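Local coordinates for PTS system, nitrogen regulatory IIA protein (Neisseria meningitidis, PDB 2A0J), which probably acts as a phosphohistidine-carrying IIA component of the phosphotransferase system, relaying phosphorylation signals in the regulation of nitrogen metabolism, at residues Ile4-Pro9 / Val73-Gly78; Ile13-Glu18 / Ser137-Val142; Gly20-Leu25 / Gly88-Asp93; Leu31-Glu36 / Thr77-Arg82; Glu46-Arg51 / Ile100-Val105. All blocks are in the same frame, centred on the assembly; numbering follows the deposited sequence.

Interaction 1. Residues Ile4-Pro9 / Val73-Gly78; sequences IGEILP and VKQATG
Ile7 packs on Ala76, at the end of a loop, and on Thr77 and Gly78, the first residues of strand 77-83, and so joins the short N-terminal helix 3-7 to one face of the mixed sheet of this EIIA type 2 α/β fold. The tight half of the contact is apolar and belongs to Ile7. Ile7 CG1 rests 3.7 Å from Thr77 CA and 3.9 Å from the Ala76 methyl, CB. The branch methyl, Ile7 CG2, lies over the backbone of Gly78, 3.7 Å from Gly78 N, in the place toward which a CB on this residue would point. Leu8 closes the inner end: with CG anti to the backbone N (chi1 -164°), Leu8 CD1 comes to 4.0 Å from Gly78 C, and the same side chain continues onto Phe101 of strand 97-106. Thr77 turns its side chain to the other face of the sheet, where its hydroxyl bonds Glu36.

The outer half is loose and solvent-facing. Glu6 and Gln75 send extended chains toward each other, but Glu6 OE1 stops 4.0 Å from Gln75 NE2, and the carboxylate and amide planes are steeply inclined to one another. The backbone tie across the contact is itself slight: Gly78 N donates to Ile7 O in a weak hydrogen bond of 3.4 Å, bent to 144° at the hydrogen.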
# COMPACT_ATOMS: atom_id res chain seq x y z
N ILE A 4 -4.35 -2.95 -11.95
CA ILE A 4 -4.02 -2.03 -10.87
C ILE A 4 -5.09 -0.95 -10.83
O ILE A 4 -5.38 -0.39 -9.77
CB ILE A 4 -2.64 -1.35 -11.09
CG1 ILE A 4 -1.54 -2.40 -11.19
CG2 ILE A 4 -2.33 -0.41 -9.93
CD1 ILE A 4 -0.17 -1.84 -11.50
N GLY A 5 -5.66 -0.67 -12.00
CA GLY A 5 -6.70 0.34 -12.10
C GLY A 5 -8.02 -0.06 -11.47
O GLY A 5 -8.66 0.74 -10.80
N GLU A 6 -8.44 -1.30 -11.70
CA GLU A 6 -9.69 -1.77 -11.12
C GLU A 6 -9.51 -2.09 -9.65
O GLU A 6 -10.47 -2.38 -8.94
CB GLU A 6 -10.20 -3.00 -11.87
CG GLU A 6 -9.25 -4.17 -11.84
CD GLU A 6 -9.82 -5.39 -12.53
OE1 GLU A 6 -10.92 -5.84 -12.13
OE2 GLU A 6 -9.17 -5.90 -13.48
N ILE A 7 -8.27 -2.02 -9.19
CA ILE A 7 -7.96 -2.31 -7.80
C ILE A 7 -7.77 -1.05 -6.97
O ILE A 7 -7.85 -1.09 -5.74
CB ILE A 7 -6.71 -3.24 -7.71
CG1 ILE A 7 -7.15 -4.63 -7.22
CG2 ILE A 7 -5.63 -2.65 -6.80
CD1 ILE A 7 -8.24 -5.27 -8.07
N LEU A 8 -7.55 0.08 -7.64
CA LEU A 8 -7.33 1.34 -6.93
C LEU A 8 -8.30 2.48 -7.28
O LEU A 8 -7.96 3.38 -8.04
CB LEU A 8 -5.89 1.81 -7.16
CG LEU A 8 -5.33 2.89 -6.23
CD1 LEU A 8 -5.24 2.34 -4.81
CD2 LEU A 8 -3.97 3.35 -6.71
N PRO A 9 -9.54 2.45 -6.74
CA PRO A 9 -10.47 3.53 -7.04
C PRO A 9 -10.06 4.76 -6.23
O PRO A 9 -9.25 4.66 -5.31
CB PRO A 9 -11.81 2.96 -6.58
CG PRO A 9 -11.43 2.10 -5.45
CD PRO A 9 -10.22 1.38 -5.99
N VAL A 73 -10.23 -13.74 0.83
CA VAL A 73 -10.20 -12.72 -0.22
C VAL A 73 -10.30 -13.41 -1.59
O VAL A 73 -9.51 -14.30 -1.89
CB VAL A 73 -8.89 -11.88 -0.14
CG1 VAL A 73 -8.90 -10.76 -1.18
CG2 VAL A 73 -8.75 -11.28 1.26
N LYS A 74 -11.27 -13.00 -2.39
CA LYS A 74 -11.47 -13.60 -3.71
C LYS A 74 -11.08 -12.70 -4.86
O LYS A 74 -11.02 -13.13 -6.01
CB LYS A 74 -12.93 -14.05 -3.87
CG LYS A 74 -13.33 -15.16 -2.91
CD LYS A 74 -12.32 -16.30 -2.95
CE LYS A 74 -12.57 -17.33 -1.87
NZ LYS A 74 -11.47 -18.34 -1.82
N GLN A 75 -10.81 -11.44 -4.56
CA GLN A 75 -10.39 -10.49 -5.57
C GLN A 75 -9.41 -9.52 -4.95
O GLN A 75 -9.65 -9.00 -3.87
CB GLN A 75 -11.60 -9.73 -6.14
CG GLN A 75 -11.21 -8.69 -7.18
CD GLN A 75 -12.42 -8.07 -7.85
OE1 GLN A 75 -13.34 -7.60 -7.18
NE2 GLN A 75 -12.41 -8.05 -9.18
N ALA A 76 -8.30 -9.30 -5.64
CA ALA A 76 -7.29 -8.38 -5.16
C ALA A 76 -7.86 -6.99 -4.89
O ALA A 76 -8.76 -6.53 -5.59
CB ALA A 76 -6.15 -8.29 -6.16
N THR A 77 -7.32 -6.33 -3.88
CA THR A 77 -7.77 -4.99 -3.54
C THR A 77 -6.57 -4.23 -2.98
O THR A 77 -5.68 -4.83 -2.38
CB THR A 77 -8.91 -5.04 -2.50
OG1 THR A 77 -9.43 -3.72 -2.30
CG2 THR A 77 -8.40 -5.61 -1.18
N GLY A 78 -6.55 -2.92 -3.20
CA GLY A 78 -5.44 -2.12 -2.71
C GLY A 78 -5.82 -0.72 -2.27
O GLY A 78 -6.99 -0.33 -2.33

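Interaction 2. Residues Ile13-Glu18 / Ser137-Val142; sequences IVLDME and SSAEEV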
# COMPACT_ATOMS: atom_id res chain seq x y z
N ILE A 13 -7.82 6.04 -1.94
CA ILE A 13 -6.64 6.90 -1.92
C ILE A 13 -6.77 8.01 -0.88
O ILE A 13 -7.78 8.69 -0.82
CB ILE A 13 -6.43 7.54 -3.30
CG1 ILE A 13 -6.21 6.44 -4.34
CG2 ILE A 13 -5.27 8.53 -3.25
CD1 ILE A 13 -6.16 6.94 -5.76
N VAL A 14 -5.73 8.16 -0.05
CA VAL A 14 -5.69 9.18 1.01
C VAL A 14 -4.47 10.06 0.70
O VAL A 14 -3.35 9.56 0.58
CB VAL A 14 -5.53 8.55 2.42
CG1 VAL A 14 -5.52 9.63 3.49
CG2 VAL A 14 -6.67 7.58 2.68
N LEU A 15 -4.69 11.37 0.59
CA LEU A 15 -3.62 12.30 0.24
C LEU A 15 -2.89 13.01 1.38
O LEU A 15 -1.74 13.42 1.20
CB LEU A 15 -4.17 13.37 -0.70
CG LEU A 15 -4.86 12.89 -1.99
CD1 LEU A 15 -5.59 14.06 -2.63
CD2 LEU A 15 -3.83 12.29 -2.94
N ASP A 16 -3.53 13.16 2.53
CA ASP A 16 -2.90 13.88 3.64
C ASP A 16 -3.23 13.30 5.01
O ASP A 16 -3.79 13.99 5.87
CB ASP A 16 -3.35 15.34 3.58
CG ASP A 16 -2.52 16.25 4.47
OD1 ASP A 16 -2.91 17.42 4.62
OD2 ASP A 16 -1.49 15.79 5.01
N MET A 17 -2.87 12.04 5.23
CA MET A 17 -3.16 11.38 6.49
C MET A 17 -2.20 11.74 7.63
O MET A 17 -0.98 11.66 7.49
CB MET A 17 -3.17 9.86 6.30
CG MET A 17 -3.45 9.08 7.58
SD MET A 17 -3.22 7.30 7.38
CE MET A 17 -4.77 6.86 6.65
N GLU A 18 -2.77 12.15 8.75
CA GLU A 18 -1.99 12.51 9.93
C GLU A 18 -1.85 11.23 10.75
O GLU A 18 -2.77 10.81 11.45
CB GLU A 18 -2.73 13.58 10.73
CG GLU A 18 -2.07 13.95 12.05
CD GLU A 18 -2.82 15.06 12.76
OE1 GLU A 18 -2.85 16.19 12.22
OE2 GLU A 18 -3.38 14.81 13.85
N SER A 137 -1.67 17.35 -6.44
CA SER A 137 -2.76 17.75 -5.55
C SER A 137 -3.98 16.83 -5.49
O SER A 137 -4.59 16.68 -4.42
CB SER A 137 -3.22 19.16 -5.93
OG SER A 137 -2.12 20.06 -5.98
N SER A 138 -4.34 16.23 -6.61
CA SER A 138 -5.51 15.36 -6.65
C SER A 138 -5.18 13.87 -6.65
O SER A 138 -4.06 13.47 -6.98
CB SER A 138 -6.37 15.67 -7.88
OG SER A 138 -5.74 15.22 -9.07
N ALA A 139 -6.18 13.08 -6.28
CA ALA A 139 -6.06 11.62 -6.24
C ALA A 139 -6.05 11.09 -7.67
O ALA A 139 -5.44 10.05 -7.94
CB ALA A 139 -7.22 11.02 -5.46
N GLU A 140 -6.72 11.79 -8.57
CA GLU A 140 -6.77 11.39 -9.98
C GLU A 140 -5.35 11.40 -10.55
O GLU A 140 -4.98 10.51 -11.32
CB GLU A 140 -7.68 12.32 -10.80
CG GLU A 140 -8.11 13.62 -10.11
CD GLU A 140 -9.27 13.45 -9.13
OE1 GLU A 140 -9.08 13.74 -7.93
OE2 GLU A 140 -10.38 13.04 -9.56
N GLU A 141 -4.56 12.40 -10.18
CA GLU A 141 -3.17 12.48 -10.64
C GLU A 141 -2.41 11.28 -10.08
O GLU A 141 -1.59 10.67 -10.78
CB GLU A 141 -2.52 13.78 -10.14
CG GLU A 141 -3.06 15.04 -10.79
CD GLU A 141 -2.68 16.30 -10.04
OE1 GLU A 141 -3.14 16.46 -8.89
OE2 GLU A 141 -1.93 17.14 -10.59
N VAL A 142 -2.68 10.92 -8.83
CA VAL A 142 -2.03 9.77 -8.22
C VAL A 142 -2.31 8.50 -9.04
O VAL A 142 -1.39 7.73 -9.33
CB VAL A 142 -2.51 9.54 -6.78
CG1 VAL A 142 -1.98 8.22 -6.25
CG2 VAL A 142 -2.03 10.69 -5.90
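Leu15 sets its CD1 methyl over one face of the flat peptide joining Ser138 to Ala139, 3.8 Å from Ala139 N, while Ser137 O, from the peptide before, points in at 3.3 Å from the same methyl. The other flat group is the Glu141 carboxylate, which faces back along the helix start. Glu141 OE1 takes Ser138 N at 2.6 Å, nearly in line with the C-O bond, and also accepts from Ser138 OG on the anti side, 33° out of the carboxylate plane. Ser138 OG in turn accepts from Glu141 N at 3.3 Å, which completes the exchange and holds the first turn of helix 139-146 in shape. Deeper along the helix, apolar side chains carry the contact. Leu15 CD2 meets Val142 CG2 at 3.8 Å, the two side chains sliding past each other in opposite directions. Two residues earlier, on the same side of the chain, Ile13 has its branch methyl trans to the amide nitrogen, and from there Ile13 CG2 touches Ala139 CB at 3.9 Å. Val142 also reaches Phe80 of the neighbouring strand, so the helix covers more than the edge. Beyond Leu15 the chain turns a corner, and Asp16 forms a salt bridge with Arg84. The arrangement is a capping box, Ser138 with Glu141, opening the C-terminal helix where it packs on outermost strand 13-17 of the mixed sheet.

Interaction 3. Residues Gly20-Leu25 / Gly88-Asp93; sequences GSKKRL and GFDAPD
Lys22 laid across the Phe89 ring makes this a cation-pi and CH-pi contact, joining the first turn of helix 22-33 to the loop between strands 86-87 and 97-106 at one end of the EIIA type 2 α/β fold. The lysine crosses the ring at about a right angle; with CG opposite the amide nitrogen (chi1 -170°) and the rest of the chain extended, CE is carried over the ring and NZ past it to Phe89 O. Lys22 CE stands almost over the ring centre, 3.5 Å from the centroid of Phe89, and Lys22 NZ follows at 4.2 Å from that centroid, 26° off the ring normal. Beyond the ring, Lys22 NZ donates to Phe89 O at 2.9 Å, approaching from above the carbonyl plane, and makes a weak, long salt bridge to Asp90 OD1 at 3.5 Å. Its strongest polar partner is Glu52 of helix 41-52, so two acidic groups share the ammonium, Asp90 only weakly. Phe89 O also accepts from Ser56 OG. Ser21 caps the helix through a bond from Arg24 N. One turn along from Lys22, Leu25 comes in at the rim of the ring, Leu25 CD2 lying in the ring plane and 3.6 Å from Phe89 CE1.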
# COMPACT_ATOMS: atom_id res chain seq x y z
N GLY A 20 0.90 8.90 13.35
CA GLY A 20 2.11 8.89 14.15
C GLY A 20 2.93 7.61 14.14
O GLY A 20 4.16 7.66 14.16
N SER A 21 2.28 6.45 14.12
CA SER A 21 3.02 5.20 14.12
C SER A 21 2.65 4.28 12.97
O SER A 21 1.61 4.46 12.32
CB SER A 21 2.82 4.47 15.44
OG SER A 21 1.46 4.11 15.62
N LYS A 22 3.51 3.30 12.75
CA LYS A 22 3.34 2.29 11.70
C LYS A 22 2.16 1.40 12.09
O LYS A 22 1.47 0.84 11.23
CB LYS A 22 4.62 1.47 11.58
CG LYS A 22 4.69 0.54 10.39
CD LYS A 22 6.01 -0.22 10.42
CE LYS A 22 6.19 -1.10 9.21
NZ LYS A 22 7.52 -1.79 9.25
N LYS A 23 1.94 1.27 13.39
CA LYS A 23 0.85 0.48 13.94
C LYS A 23 -0.45 1.22 13.58
O LYS A 23 -1.43 0.61 13.15
CB LYS A 23 1.00 0.39 15.46
CG LYS A 23 -0.18 -0.16 16.22
CD LYS A 23 -0.03 -1.65 16.49
CE LYS A 23 -1.13 -2.16 17.41
NZ LYS A 23 -1.10 -1.48 18.74
N ARG A 24 -0.41 2.54 13.74
CA ARG A 24 -1.56 3.39 13.45
C ARG A 24 -1.88 3.31 11.97
O ARG A 24 -3.03 3.10 11.57
CB ARG A 24 -1.22 4.84 13.84
CG ARG A 24 -2.41 5.72 14.17
CD ARG A 24 -3.39 5.84 13.01
NE ARG A 24 -4.70 5.28 13.36
CZ ARG A 24 -5.54 5.83 14.22
NH1 ARG A 24 -5.22 6.97 14.83
NH2 ARG A 24 -6.70 5.25 14.49
N LEU A 25 -0.86 3.47 11.14
CA LEU A 25 -0.99 3.41 9.70
C LEU A 25 -1.65 2.09 9.28
O LEU A 25 -2.53 2.06 8.40
CB LEU A 25 0.40 3.55 9.07
CG LEU A 25 0.57 3.65 7.55
CD1 LEU A 25 -0.15 4.88 7.02
CD2 LEU A 25 2.06 3.74 7.24
N GLY A 88 8.37 6.31 10.63
CA GLY A 88 9.43 5.33 10.82
C GLY A 88 8.88 3.98 10.42
O GLY A 88 7.99 3.45 11.08
N PHE A 89 9.40 3.43 9.33
CA PHE A 89 8.91 2.17 8.80
C PHE A 89 9.90 1.02 8.94
O PHE A 89 9.68 -0.06 8.40
CB PHE A 89 8.59 2.34 7.31
CG PHE A 89 7.33 1.65 6.88
CD1 PHE A 89 6.09 2.22 7.16
CD2 PHE A 89 7.38 0.45 6.18
CE1 PHE A 89 4.90 1.58 6.76
CE2 PHE A 89 6.20 -0.20 5.77
CZ PHE A 89 4.97 0.36 6.06
N ASP A 90 10.99 1.24 9.67
CA ASP A 90 12.00 0.21 9.85
C ASP A 90 12.53 -0.21 8.47
O ASP A 90 12.97 -1.34 8.27
CB ASP A 90 11.38 -1.00 10.57
CG ASP A 90 10.60 -0.60 11.83
OD1 ASP A 90 9.42 -0.22 11.72
OD2 ASP A 90 11.19 -0.65 12.94
N ALA A 91 12.47 0.74 7.53
CA ALA A 91 12.92 0.53 6.16
C ALA A 91 14.36 0.03 6.01
O ALA A 91 15.19 0.21 6.91
CB ALA A 91 12.75 1.81 5.36
N PRO A 92 14.69 -0.58 4.86
CA PRO A 92 16.01 -1.13 4.53
C PRO A 92 17.16 -0.11 4.48
O PRO A 92 18.32 -0.49 4.59
CB PRO A 92 15.79 -1.80 3.17
CG PRO A 92 14.35 -2.16 3.20
CD PRO A 92 13.72 -0.93 3.80
N ASP A 93 16.84 1.17 4.28
CA ASP A 93 17.89 2.19 4.24
C ASP A 93 17.89 3.18 5.43
O ASP A 93 18.67 4.13 5.46
CB ASP A 93 17.85 2.97 2.92
CG ASP A 93 16.49 3.61 2.62
OD1 ASP A 93 15.72 3.92 3.56
OD2 ASP A 93 16.20 3.82 1.43

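Interaction 4. Residues Leu31-Glu36 / Thr77-Arg82; sequences LLLERE and TGAFIR
Glu36 and Thr77 meet from opposite directions: Thr77 OG1 donates to Glu36 OE1 at 2.5 Å, on the syn side of the carboxylate and 26° out of its plane. This polar contact lies beside an apolar one, in which the end of helix 22-33 packs on strand 77-83 of the mixed sheet, part of the layered α/β architecture of EIIA type 2 proteins. The strand alternates, so Thr77, Ala79 and Ile81 turn to this helix while Phe80 faces away toward helix 139-146. Leu33 CD2 lies against the small residues, 3.6 Å from Gly78 O and 3.9 Å from Ala79 CB. Leu32 CD1 takes the next position along, 4.2 Å from Ala79 CB and 4.3 Å from Ile81 CD1.

Outside this first shell, the turn after the helix places Glu36. Helix 22-33 ends, Glu34 leaves the helical conformation, and Glu36 N bonds Glu34 O. The Glu36 side chain then bends at its second torsion (chi2 83°), which swings the carboxylate toward Thr77. His12 touches both Glu36 and Thr77, and Leu33 also leans on Ile102 of the neighbouring strand and on Val44 of helix 41-52. Backbone bonding of Thr77 with Leu104 ties this end of the strand into the sheet. The Thr77 hydroxyl stands opposite its own amide nitrogen (chi1 -173°), the position from which OG1 reaches the carboxylate, and Thr77 CG2 lies 3.3 Å from Glu36 OE1.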
# COMPACT_ATOMS: atom_id res chain seq x y z
N LEU A 31 -9.19 -0.59 7.90
CA LEU A 31 -10.46 0.11 7.72
C LEU A 31 -10.77 0.37 6.24
O LEU A 31 -11.90 0.17 5.80
CB LEU A 31 -10.43 1.42 8.51
CG LEU A 31 -10.58 1.18 10.01
CD1 LEU A 31 -10.24 2.44 10.81
CD2 LEU A 31 -12.01 0.71 10.29
N LEU A 32 -9.77 0.80 5.48
CA LEU A 32 -9.93 1.09 4.06
C LEU A 32 -10.27 -0.17 3.25
O LEU A 32 -11.09 -0.12 2.33
CB LEU A 32 -8.65 1.72 3.51
CG LEU A 32 -8.25 3.10 4.02
CD1 LEU A 32 -6.93 3.50 3.40
CD2 LEU A 32 -9.32 4.11 3.69
N LEU A 33 -9.62 -1.28 3.57
CA LEU A 33 -9.84 -2.53 2.85
C LEU A 33 -10.92 -3.43 3.48
O LEU A 33 -11.29 -4.45 2.90
CB LEU A 33 -8.51 -3.29 2.74
CG LEU A 33 -7.34 -2.46 2.19
CD1 LEU A 33 -6.18 -3.39 1.91
CD2 LEU A 33 -7.74 -1.73 0.90
N GLU A 34 -11.42 -3.04 4.64
CA GLU A 34 -12.45 -3.78 5.36
C GLU A 34 -13.71 -4.14 4.56
O GLU A 34 -14.22 -3.34 3.78
CB GLU A 34 -12.87 -2.98 6.60
CG GLU A 34 -13.99 -3.60 7.41
CD GLU A 34 -14.39 -2.76 8.61
OE1 GLU A 34 -15.22 -3.23 9.41
OE2 GLU A 34 -13.87 -1.63 8.75
N ARG A 35 -14.20 -5.35 4.79
CA ARG A 35 -15.40 -5.91 4.17
C ARG A 35 -15.45 -5.99 2.65
O ARG A 35 -15.94 -6.97 2.10
CB ARG A 35 -16.65 -5.20 4.66
CG ARG A 35 -17.92 -5.87 4.17
CD ARG A 35 -19.12 -5.37 4.94
NE ARG A 35 -19.23 -3.92 4.86
CZ ARG A 35 -20.13 -3.21 5.52
NH1 ARG A 35 -21.00 -3.81 6.32
NH2 ARG A 35 -20.17 -1.89 5.38
N GLU A 36 -14.98 -4.96 1.95
CA GLU A 36 -14.99 -5.02 0.50
C GLU A 36 -13.98 -6.12 0.13
O GLU A 36 -13.74 -6.41 -1.04
CB GLU A 36 -14.61 -3.66 -0.10
CG GLU A 36 -13.22 -3.19 0.25
CD GLU A 36 -12.17 -3.79 -0.66
OE1 GLU A 36 -10.98 -3.75 -0.29
OE2 GLU A 36 -12.54 -4.30 -1.74
N THR A 77 -7.32 -6.33 -3.88
CA THR A 77 -7.77 -4.99 -3.54
C THR A 77 -6.57 -4.23 -2.98
O THR A 77 -5.68 -4.83 -2.38
CB THR A 77 -8.91 -5.04 -2.50
OG1 THR A 77 -9.43 -3.72 -2.30
CG2 THR A 77 -8.40 -5.61 -1.18
N GLY A 78 -6.55 -2.92 -3.20
CA GLY A 78 -5.44 -2.12 -2.71
C GLY A 78 -5.82 -0.72 -2.27
O GLY A 78 -6.99 -0.33 -2.33
N ALA A 79 -4.83 0.04 -1.82
CA ALA A 79 -5.05 1.41 -1.38
C ALA A 79 -3.73 2.15 -1.46
O ALA A 79 -2.66 1.53 -1.52
CB ALA A 79 -5.58 1.43 0.05
N PHE A 80 -3.79 3.47 -1.45
CA PHE A 80 -2.58 4.27 -1.49
C PHE A 80 -2.67 5.37 -0.44
O PHE A 80 -3.71 6.03 -0.32
CB PHE A 80 -2.39 4.90 -2.88
CG PHE A 80 -1.08 5.60 -3.04
CD1 PHE A 80 0.09 4.87 -3.21
CD2 PHE A 80 -1.00 6.99 -2.95
CE1 PHE A 80 1.33 5.51 -3.30
CE2 PHE A 80 0.23 7.64 -3.03
CZ PHE A 80 1.40 6.89 -3.21
N ILE A 81 -1.59 5.56 0.31
CA ILE A 81 -1.55 6.58 1.36
C ILE A 81 -0.34 7.51 1.29
O ILE A 81 0.79 7.06 1.16
CB ILE A 81 -1.53 5.96 2.76
CG1 ILE A 81 -2.78 5.11 2.98
CG2 ILE A 81 -1.43 7.07 3.80
CD1 ILE A 81 -2.87 4.50 4.38
N ARG A 82 -0.61 8.81 1.38
CA ARG A 82 0.42 9.85 1.38
C ARG A 82 0.32 10.48 2.77
O ARG A 82 -0.69 11.10 3.11
CB ARG A 82 0.13 10.91 0.31
CG ARG A 82 1.31 11.25 -0.59
CD ARG A 82 1.78 12.68 -0.40
NE ARG A 82 0.69 13.64 -0.61
CZ ARG A 82 0.33 14.13 -1.79
NH1 ARG A 82 0.96 13.77 -2.89
NH2 ARG A 82 -0.67 14.99 -1.86

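Interaction 5. Residues Glu46-Arg51 / Ile100-Val105; sequences ECLFAR and IFILLV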
# COMPACT_ATOMS: atom_id res chain seq x y z
N GLU A 46 -4.43 -8.07 10.87
CA GLU A 46 -3.59 -9.22 11.19
C GLU A 46 -2.89 -9.77 9.96
O GLU A 46 -1.74 -10.20 10.01
CB GLU A 46 -4.43 -10.32 11.84
CG GLU A 46 -3.87 -10.79 13.18
CD GLU A 46 -3.72 -9.65 14.18
OE1 GLU A 46 -4.74 -8.98 14.49
OE2 GLU A 46 -2.59 -9.41 14.65
N CYS A 47 -3.59 -9.76 8.85
CA CYS A 47 -3.05 -10.27 7.61
C CYS A 47 -1.84 -9.45 7.14
O CYS A 47 -0.82 -10.01 6.74
CB CYS A 47 -4.15 -10.27 6.55
SG CYS A 47 -3.69 -11.11 5.06
N LEU A 48 -1.94 -8.13 7.21
CA LEU A 48 -0.84 -7.26 6.79
C LEU A 48 0.33 -7.33 7.77
O LEU A 48 1.50 -7.32 7.37
CB LEU A 48 -1.32 -5.81 6.70
CG LEU A 48 -2.58 -5.55 5.86
CD1 LEU A 48 -2.94 -4.07 5.96
CD2 LEU A 48 -2.37 -5.98 4.40
N PHE A 49 0.01 -7.43 9.06
CA PHE A 49 1.00 -7.49 10.13
C PHE A 49 1.68 -8.86 10.25
O PHE A 49 2.81 -8.96 10.74
CB PHE A 49 0.35 -7.12 11.47
CG PHE A 49 1.11 -6.06 12.25
CD1 PHE A 49 1.40 -4.82 11.68
CD2 PHE A 49 1.50 -6.29 13.57
CE1 PHE A 49 2.07 -3.83 12.41
CE2 PHE A 49 2.17 -5.31 14.31
CZ PHE A 49 2.45 -4.07 13.72
N ALA A 50 1.01 -9.91 9.79
CA ALA A 50 1.59 -11.24 9.84
C ALA A 50 2.80 -11.25 8.90
O ALA A 50 3.78 -11.97 9.13
CB ALA A 50 0.57 -12.28 9.39
N ARG A 51 2.73 -10.42 7.87
CA ARG A 51 3.79 -10.31 6.87
C ARG A 51 4.88 -9.33 7.29
O ARG A 51 6.07 -9.62 7.14
CB ARG A 51 3.19 -9.87 5.53
CG ARG A 51 4.23 -9.49 4.48
CD ARG A 51 5.17 -10.66 4.18
NE ARG A 51 6.24 -10.26 3.27
CZ ARG A 51 7.26 -9.48 3.61
NH1 ARG A 51 7.37 -9.01 4.85
NH2 ARG A 51 8.16 -9.15 2.70
N ILE A 100 2.77 5.01 0.83
CA ILE A 100 2.41 3.63 1.15
C ILE A 100 1.34 3.01 0.24
O ILE A 100 0.22 3.51 0.14
CB ILE A 100 1.91 3.51 2.63
CG1 ILE A 100 2.91 4.16 3.60
CG2 ILE A 100 1.74 2.03 3.01
CD1 ILE A 100 2.79 5.67 3.70
N PHE A 101 1.70 1.91 -0.43
CA PHE A 101 0.75 1.19 -1.28
C PHE A 101 0.45 -0.17 -0.61
O PHE A 101 1.35 -0.99 -0.45
CB PHE A 101 1.32 0.99 -2.69
CG PHE A 101 0.30 0.51 -3.69
CD1 PHE A 101 -0.22 -0.79 -3.61
CD2 PHE A 101 -0.19 1.36 -4.68
CE1 PHE A 101 -1.21 -1.23 -4.49
CE2 PHE A 101 -1.18 0.93 -5.57
CZ PHE A 101 -1.70 -0.36 -5.47
N ILE A 102 -0.80 -0.39 -0.22
CA ILE A 102 -1.19 -1.65 0.43
C ILE A 102 -1.92 -2.55 -0.54
O ILE A 102 -2.75 -2.09 -1.31
CB ILE A 102 -2.12 -1.43 1.64
CG1 ILE A 102 -1.58 -0.32 2.54
CG2 ILE A 102 -2.25 -2.72 2.43
CD1 ILE A 102 -1.91 1.10 2.05
N LEU A 103 -1.61 -3.84 -0.50
CA LEU A 103 -2.26 -4.81 -1.38
C LEU A 103 -2.71 -6.06 -0.64
O LEU A 103 -1.92 -6.69 0.07
CB LEU A 103 -1.31 -5.23 -2.50
CG LEU A 103 -1.93 -6.24 -3.47
CD1 LEU A 103 -3.06 -5.56 -4.24
CD2 LEU A 103 -0.89 -6.77 -4.44
N LEU A 104 -3.99 -6.42 -0.81
CA LEU A 104 -4.56 -7.63 -0.21
C LEU A 104 -4.94 -8.57 -1.36
O LEU A 104 -5.77 -8.22 -2.21
CB LEU A 104 -5.82 -7.29 0.59
CG LEU A 104 -5.84 -7.58 2.09
CD1 LEU A 104 -7.29 -7.50 2.56
CD2 LEU A 104 -5.25 -8.96 2.40
N VAL A 105 -4.35 -9.75 -1.40
CA VAL A 105 -4.63 -10.68 -2.48
C VAL A 105 -5.23 -12.02 -2.07
O VAL A 105 -5.01 -12.50 -0.96
CB VAL A 105 -3.34 -10.95 -3.31
CG1 VAL A 105 -2.82 -9.65 -3.89
CG2 VAL A 105 -2.27 -11.59 -2.42
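Cys47 opens the contact from helix 41-52, turning SG toward Leu104 of strand 97-106. The sulfur stands trans to the backbone N (chi1 -171°), and Cys47 SG touches Leu104 CD2 at 3.8 Å, an apolar meeting at the end of the strand; Cys47 also packs on His70 of strand 63-70. Leu48, the next residue, carries most of the contact. Its side chain crosses that of Ile102 at about a right angle, with both Leu48 methyls, CD1 and CD2, lying 3.8 Å from Ile102 CG2, so the isoleucine branch fits against the fork of the leucine. Leu48 CD2 also looks onto the strand backbone, 4.4 Å from Leu103 O, and reaches Leu104 CG at 4.5 Å. The same leucine touches Phe26 and Ala29, and so packs between strand 97-106 and helix 22-33. Arg51 leaves the strand behind: it bonds Gly55 O and touches His67, which lies in the Pro-His-Gly sequence where related EIIA proteins carry their phosphorylated histidine. The helix and strand axes approach to 9.9 Å and their directions differ by 107°. The result is a helix laid across a central strand, part of the α/β fold of EIIA type 2 proteins, with Arg51 reaching toward the probable phosphorylation site.

Strand 77-83 ties most of the set together. Interactions 1 and 4 share Thr77 and Gly78 and meet the strand on its two faces, their centres 9 Å apart. Interaction 4 is joined to interaction 5 by the sheet, with a probable hydrogen bond from Ile81 N to Ile100 O at 2.7 Å, and to interaction 2 by a similar one between Val14 N and Phe80 O at 3.0 Å. Interaction 3 sits at the far end, its centre about 24 Å from that of interaction 1, and Leu25 connects it to Ile81 and Ile100. Interaction 5 borders the probable phosphorylation site, where Arg51 touches His67.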